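Local coordinates for protein alpha-1,3-glucanase (Streptomyces thermodiastaticus, PDB 7C7D) that probably hydrolyses the alpha-1,3-glucosidic bonds of alpha-1,3-glucan, as a thermostable glycosidase of family GH87, at residues G472-S478 with S500-S506. Numbering follows the deposited sequence.
Sequences GALRVDS and SAFEFVS
Gly472 N donates to the carboxylate of Glu503, reaching OE1 at 2.9 Å from above the carboxylate plane, 45° out of it. Glu503 can extend back to it because CG is anti to the backbone N (chi1 176°) and the chain beyond stays straight. Close by, Ser500 OG packs 3.2 Å from Gly472 CA while bonding to Gln533 in the following coil. Ala473 N then donates to Ser500 O. Leu474 N to Ala501 O opens the regular parallel pattern, in which Leu474 O accepts from Glu503 N, and Val476 bonds on through its N to Glu503 O and its O to Val505 N. Leu474 CB meets the Phe502 ring obliquely at CD1, 4.3 Å away. On the other face, Arg475 lies alongside Glu503, pointing the same way, but its guanidinium does not pair with that carboxylate. Arg475 NE instead makes a salt bridge, 3.1 Å long, to Asp477 OD2, which it meets on the anti side of the carboxylate, and NH1 bonds to Ser430 of the preceding coil and to Asn405 of the one before that. Back on the face of Leu474, Val476 sits at the edge of the Phe504 ring, its CB 3.9 Å from CD1, with Ile489 and Val514 packing against it. Asp477, on the Arg475 face, runs beside Val505, its CG 3.7 Å from Val505 CG1, and OD1 accepts from Gly507 N. At Ser478 the backbone N donates to Val505 O, and the carbonyl O takes a bond from Ser506 OG at 2.8 Å, well above the carbonyl plane. Leu474, Val476, Phe502 and Phe504 thus line up in stacked apolar rows, while Arg475, Asp477, Glu503 and Val505 occupy the opposite face: neighbouring strands from two successive coils of a right-handed parallel beta-helix, the pectate lyase-like domain of this catalytic unit.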
loop_
_atom_site.group_PDB
_atom_site.type_symbol
_atom_site.label_atom_id
_atom_site.label_comp_id
_atom_site.label_asym_id
_atom_site.label_seq_id
_atom_site.Cartn_x
_atom_site.Cartn_y
_atom_site.Cartn_z
ATOM N N GLY A 472 -10.215 -13.689 4.908
ATOM C CA GLY A 472 -9.043 -14.462 4.558
ATOM C C GLY A 472 -7.987 -13.647 3.830
ATOM O O GLY A 472 -8.160 -12.467 3.519
ATOM N N ALA A 473 -6.865 -14.318 3.557
ATOM C CA ALA A 473 -5.760 -13.683 2.849
ATOM C C ALA A 473 -6.177 -13.212 1.461
ATOM O O ALA A 473 -5.806 -12.109 1.036
ATOM C CB ALA A 473 -4.585 -14.652 2.745
ATOM N N LEU A 474 -6.918 -14.038 0.730
ATOM C CA LEU A 474 -7.376 -13.680 -0.603
ATOM C C LEU A 474 -8.858 -13.994 -0.645
ATOM O O LEU A 474 -9.252 -15.132 -0.381
ATOM C CB LEU A 474 -6.627 -14.493 -1.671
ATOM C CG LEU A 474 -6.796 -14.100 -3.138
ATOM C CD1 LEU A 474 -5.611 -14.610 -3.940
ATOM C CD2 LEU A 474 -8.096 -14.626 -3.717
ATOM N N ARG A 475 -9.681 -13.002 -0.963
ATOM C CA ARG A 475 -11.109 -13.258 -1.043
ATOM C C ARG A 475 -11.689 -12.876 -2.394
ATOM O O ARG A 475 -11.251 -11.918 -3.039
ATOM C CB ARG A 475 -11.906 -12.615 0.098
ATOM C CG ARG A 475 -12.217 -11.148 -0.049
ATOM C CD ARG A 475 -13.150 -10.711 1.093
ATOM N NE ARG A 475 -13.628 -9.348 0.896
ATOM C CZ ARG A 475 -12.933 -8.266 1.223
ATOM N NH1 ARG A 475 -11.741 -8.373 1.802
ATOM N NH2 ARG A 475 -13.442 -7.065 0.975
ATOM N N VAL A 476 -12.677 -13.668 -2.809
ATOM C CA VAL A 476 -13.579 -13.341 -3.906
ATOM C C VAL A 476 -14.943 -13.116 -3.277
ATOM O O VAL A 476 -15.457 -13.991 -2.566
ATOM C CB VAL A 476 -13.624 -14.445 -4.974
ATOM C CG1 VAL A 476 -14.556 -14.038 -6.111
ATOM C CG2 VAL A 476 -12.224 -14.737 -5.499
ATOM N N ASP A 477 -15.524 -11.939 -3.523
ATOM C CA ASP A 477 -16.638 -11.430 -2.727
ATOM C C ASP A 477 -17.761 -10.974 -3.657
ATOM O O ASP A 477 -17.688 -9.900 -4.259
ATOM C CB ASP A 477 -16.119 -10.287 -1.864
ATOM C CG ASP A 477 -17.084 -9.861 -0.775
ATOM O OD1 ASP A 477 -18.291 -10.182 -0.856
ATOM O OD2 ASP A 477 -16.615 -9.170 0.168
ATOM N N SER A 478 -18.815 -11.784 -3.763
ATOM C CA SER A 478 -19.966 -11.472 -4.614
ATOM C C SER A 478 -20.961 -10.568 -3.874
ATOM O O SER A 478 -22.149 -10.871 -3.733
ATOM C CB SER A 478 -20.630 -12.774 -5.032
ATOM O OG SER A 478 -20.953 -13.522 -3.871
ATOM N N SER A 500 -7.896 -17.597 7.547
ATOM C CA SER A 500 -7.999 -18.467 6.390
ATOM C C SER A 500 -7.120 -17.974 5.244
ATOM O O SER A 500 -6.700 -16.817 5.198
ATOM C CB SER A 500 -9.450 -18.545 5.930
ATOM O OG SER A 500 -9.963 -17.232 5.805
ATOM N N ALA A 501 -6.863 -18.878 4.299
ATOM C CA ALA A 501 -6.072 -18.547 3.107
ATOM C C ALA A 501 -6.971 -17.988 2.009
ATOM O O ALA A 501 -6.912 -16.797 1.695
ATOM C CB ALA A 501 -5.259 -19.763 2.650
ATOM N N PHE A 502 -7.815 -18.831 1.423
ATOM C CA PHE A 502 -8.752 -18.418 0.384
ATOM C C PHE A 502 -10.146 -18.300 0.985
ATOM O O PHE A 502 -10.596 -19.213 1.686
ATOM C CB PHE A 502 -8.799 -19.445 -0.752
ATOM C CG PHE A 502 -7.493 -19.626 -1.476
ATOM C CD1 PHE A 502 -7.084 -18.719 -2.441
ATOM C CD2 PHE A 502 -6.680 -20.721 -1.205
ATOM C CE1 PHE A 502 -5.889 -18.886 -3.112
ATOM C CE2 PHE A 502 -5.478 -20.896 -1.879
ATOM C CZ PHE A 502 -5.082 -19.969 -2.829
ATOM N N GLU A 503 -10.836 -17.195 0.697
ATOM C CA GLU A 503 -12.194 -16.982 1.173
ATOM C C GLU A 503 -13.108 -16.682 -0.004
ATOM O O GLU A 503 -12.773 -15.866 -0.868
ATOM C CB GLU A 503 -12.242 -15.817 2.165
ATOM C CG GLU A 503 -13.653 -15.480 2.618
ATOM C CD GLU A 503 -13.750 -14.211 3.438
ATOM O OE1 GLU A 503 -12.766 -13.441 3.515
ATOM O OE2 GLU A 503 -14.841 -13.982 4.002
ATOM N N PHE A 504 -14.254 -17.352 -0.038
ATOM C CA PHE A 504 -15.280 -17.117 -1.045
ATOM C C PHE A 504 -16.549 -16.756 -0.295
ATOM O O PHE A 504 -17.029 -17.534 0.531
ATOM C CB PHE A 504 -15.438 -18.358 -1.927
ATOM C CG PHE A 504 -14.133 -18.810 -2.501
ATOM C CD1 PHE A 504 -13.512 -18.066 -3.483
ATOM C CD2 PHE A 504 -13.471 -19.912 -1.991
ATOM C CE1 PHE A 504 -12.281 -18.440 -3.989
ATOM C CE2 PHE A 504 -12.241 -20.291 -2.487
ATOM C CZ PHE A 504 -11.648 -19.559 -3.498
ATOM N N VAL A 505 -17.055 -15.548 -0.526
ATOM C CA VAL A 505 -18.083 -15.002 0.344
ATOM C C VAL A 505 -18.989 -14.106 -0.484
ATOM O O VAL A 505 -18.579 -13.548 -1.503
ATOM C CB VAL A 505 -17.432 -14.253 1.536
ATOM C CG1 VAL A 505 -16.657 -13.028 1.061
ATOM C CG2 VAL A 505 -18.461 -13.871 2.592
ATOM N N SER A 506 -20.234 -13.975 -0.044
ATOM C CA SER A 506 -21.125 -12.926 -0.520
ATOM C C SER A 506 -21.324 -12.030 0.698
ATOM O O SER A 506 -22.187 -12.278 1.542
ATOM C CB SER A 506 -22.415 -13.521 -1.048
ATOM O OG SER A 506 -23.161 -12.560 -1.773
#